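Sporozoite surface protein 2 (Plasmodium vivax, PDB 4HQN) is a sporozoite surface adhesin of the TRAP family, probably linking host-cell binding through its metal-binding von Willebrand factor A domain to parasite motility and invasion. Local coordinates at residues P42-L47 and I130-G135. The protein carries 4 engineered substitutions. Numbering follows the deposited sequence.
Sequences PMLNGL and ILMTDG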
loop_
_atom_site.group_PDB
_atom_site.type_symbol
_atom_site.label_atom_id
_atom_site.label_comp_id
_atom_site.label_asym_id
_atom_site.label_seq_id
_atom_site.Cartn_x
_atom_site.Cartn_y
_atom_site.Cartn_z
ATOM N N PRO A 42 14.876 -13.833 13.276
ATOM C CA PRO A 42 15.860 -13.209 12.386
ATOM C C PRO A 42 15.275 -12.865 11.019
ATOM O O PRO A 42 15.736 -11.910 10.397
ATOM C CB PRO A 42 16.951 -14.279 12.251
ATOM C CG PRO A 42 16.788 -15.146 13.440
ATOM C CD PRO A 42 15.312 -15.177 13.711
ATOM N N MET A 43 14.279 -13.616 10.560
ATOM C CA MET A 43 13.626 -13.287 9.291
ATOM C C MET A 43 12.990 -11.905 9.408
ATOM O O MET A 43 13.250 -11.024 8.593
ATOM C CB MET A 43 12.575 -14.335 8.903
ATOM C CG MET A 43 11.656 -13.906 7.743
ATOM S SD MET A 43 12.539 -13.630 6.201
ATOM C CE MET A 43 13.016 -15.313 5.815
ATOM N N LEU A 44 12.173 -11.720 10.440
ATOM C CA LEU A 44 11.538 -10.437 10.685
ATOM C C LEU A 44 12.541 -9.290 10.800
ATOM O O LEU A 44 12.323 -8.215 10.242
ATOM C CB LEU A 44 10.696 -10.504 11.950
ATOM C CG LEU A 44 9.411 -11.320 11.826
ATOM C CD1 LEU A 44 8.765 -11.506 13.216
ATOM C CD2 LEU A 44 8.453 -10.621 10.839
ATOM N N ASN A 45 13.630 -9.524 11.534
ATOM C CA ASN A 45 14.658 -8.514 11.717
ATOM C C ASN A 45 15.294 -8.080 10.407
ATOM O O ASN A 45 15.446 -6.887 10.157
ATOM C CB ASN A 45 15.747 -9.010 12.671
ATOM C CG ASN A 45 15.331 -8.916 14.121
ATOM O OD1 ASN A 45 14.476 -8.110 14.473
ATOM N ND2 ASN A 45 15.944 -9.735 14.975
ATOM N N GLY A 46 15.685 -9.051 9.586
ATOM C CA GLY A 46 16.323 -8.753 8.315
ATOM C C GLY A 46 15.351 -8.054 7.376
ATOM O O GLY A 46 15.689 -7.072 6.739
ATOM N N LEU A 47 14.123 -8.549 7.322
ATOM C CA LEU A 47 13.119 -7.967 6.449
ATOM C C LEU A 47 12.844 -6.512 6.824
ATOM O O LEU A 47 12.956 -5.607 5.993
ATOM C CB LEU A 47 11.831 -8.779 6.520
ATOM C CG LEU A 47 10.767 -8.364 5.516
ATOM C CD1 LEU A 47 11.337 -8.472 4.111
ATOM C CD2 LEU A 47 9.549 -9.242 5.681
ATOM N N ILE A 130 2.663 -8.710 2.727
ATOM C CA ILE A 130 3.660 -9.761 2.894
ATOM C C ILE A 130 3.114 -10.799 3.888
ATOM O O ILE A 130 2.912 -10.503 5.067
ATOM C CB ILE A 130 5.019 -9.202 3.380
ATOM C CG1 ILE A 130 5.618 -8.252 2.330
ATOM C CG2 ILE A 130 5.963 -10.345 3.695
ATOM C CD1 ILE A 130 6.898 -7.538 2.796
ATOM N N LEU A 131 2.831 -11.999 3.384
ATOM C CA LEU A 131 2.244 -13.074 4.181
ATOM C C LEU A 131 3.329 -14.061 4.563
ATOM O O LEU A 131 3.917 -14.725 3.709
ATOM C CB LEU A 131 1.137 -13.786 3.399
ATOM C CG LEU A 131 0.443 -14.957 4.105
ATOM C CD1 LEU A 131 -0.370 -14.523 5.311
ATOM C CD2 LEU A 131 -0.452 -15.701 3.122
ATOM N N MET A 132 3.605 -14.137 5.856
ATOM C CA MET A 132 4.681 -14.976 6.368
ATOM C C MET A 132 4.029 -16.136 7.120
ATOM O O MET A 132 3.462 -15.933 8.191
ATOM C CB MET A 132 5.555 -14.120 7.302
ATOM C CG MET A 132 6.930 -14.642 7.596
ATOM S SD MET A 132 7.959 -13.422 8.473
ATOM C CE MET A 132 7.906 -12.086 7.316
ATOM N N THR A 133 4.099 -17.340 6.554
ATOM C CA THR A 133 3.328 -18.478 7.063
ATOM C C THR A 133 3.941 -19.832 6.681
ATOM O O THR A 133 4.776 -19.894 5.772
ATOM C CB THR A 133 1.862 -18.423 6.571
ATOM O OG1 THR A 133 1.168 -19.583 7.030
ATOM C CG2 THR A 133 1.802 -18.399 5.064
ATOM N N ASP A 134 3.566 -20.904 7.391
ATOM C CA ASP A 134 3.920 -22.259 6.939
ATOM C C ASP A 134 2.902 -22.793 5.918
ATOM O O ASP A 134 3.074 -23.872 5.340
ATOM C CB ASP A 134 4.079 -23.242 8.102
ATOM C CG ASP A 134 2.803 -23.415 8.917
ATOM O OD1 ASP A 134 1.744 -22.880 8.532
ATOM O OD2 ASP A 134 2.873 -24.075 9.969
ATOM N N GLY A 135 1.839 -22.026 5.712
ATOM C CA GLY A 135 0.894 -22.314 4.656
ATOM C C GLY A 135 -0.086 -23.404 5.035
ATOM O O GLY A 135 -0.520 -24.177 4.186
#
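Met-132 reaches from strand 126-133 into helix 33-49 and meets three of its side chains, Met-43, Leu-44 and Leu-47. Its chain runs nearly straight from the backbone, with CG anti to the backbone N (chi1 -162°), and turns only at the thioether. This extension sets the thioether against the helix: SD lies 3.7 Å from CD2 of Leu-44 and 3.8 Å from CG of Met-43, the Met-43 and Leu-44 side chains each crossing the Met-132 chain at a slant. The bend at chi3 (-58°) then carries the methyl along the helix, where CE meets CD2 of Leu-47 end to end at 3.7 Å and stays 3.9 Å from CD2 of Leu-44. Packing is looser toward Ile-130, two residues earlier on the strand, where the same Leu-47 CD2 stands 4.2 Å from Ile-130 CG2. Neither part opens to solvent, for all five touching residues are buried: Ile-160 of the neighbouring strand and Ile-199 of helix 192-203 close the side of Leu-47 and Ile-130, while Leu-44 rests on Val-25. The short segments 42-47 and 130-133 run nearly antiparallel (162°), their axes 11.8 Å apart at closest approach; the helix lies on the central sheet of the Rossmann-like vWA fold. Beyond Met-132 the chemistry turns polar, with Thr-133 OG1 accepting from Gly-135 N in an ST turn and Asp-134 OD2 hydrogen-bonded to OG of Ser-30, a metal-site residue. The contact itself is wholly apolar and probably contributes through close fit and exclusion of water rather than through directional bonds.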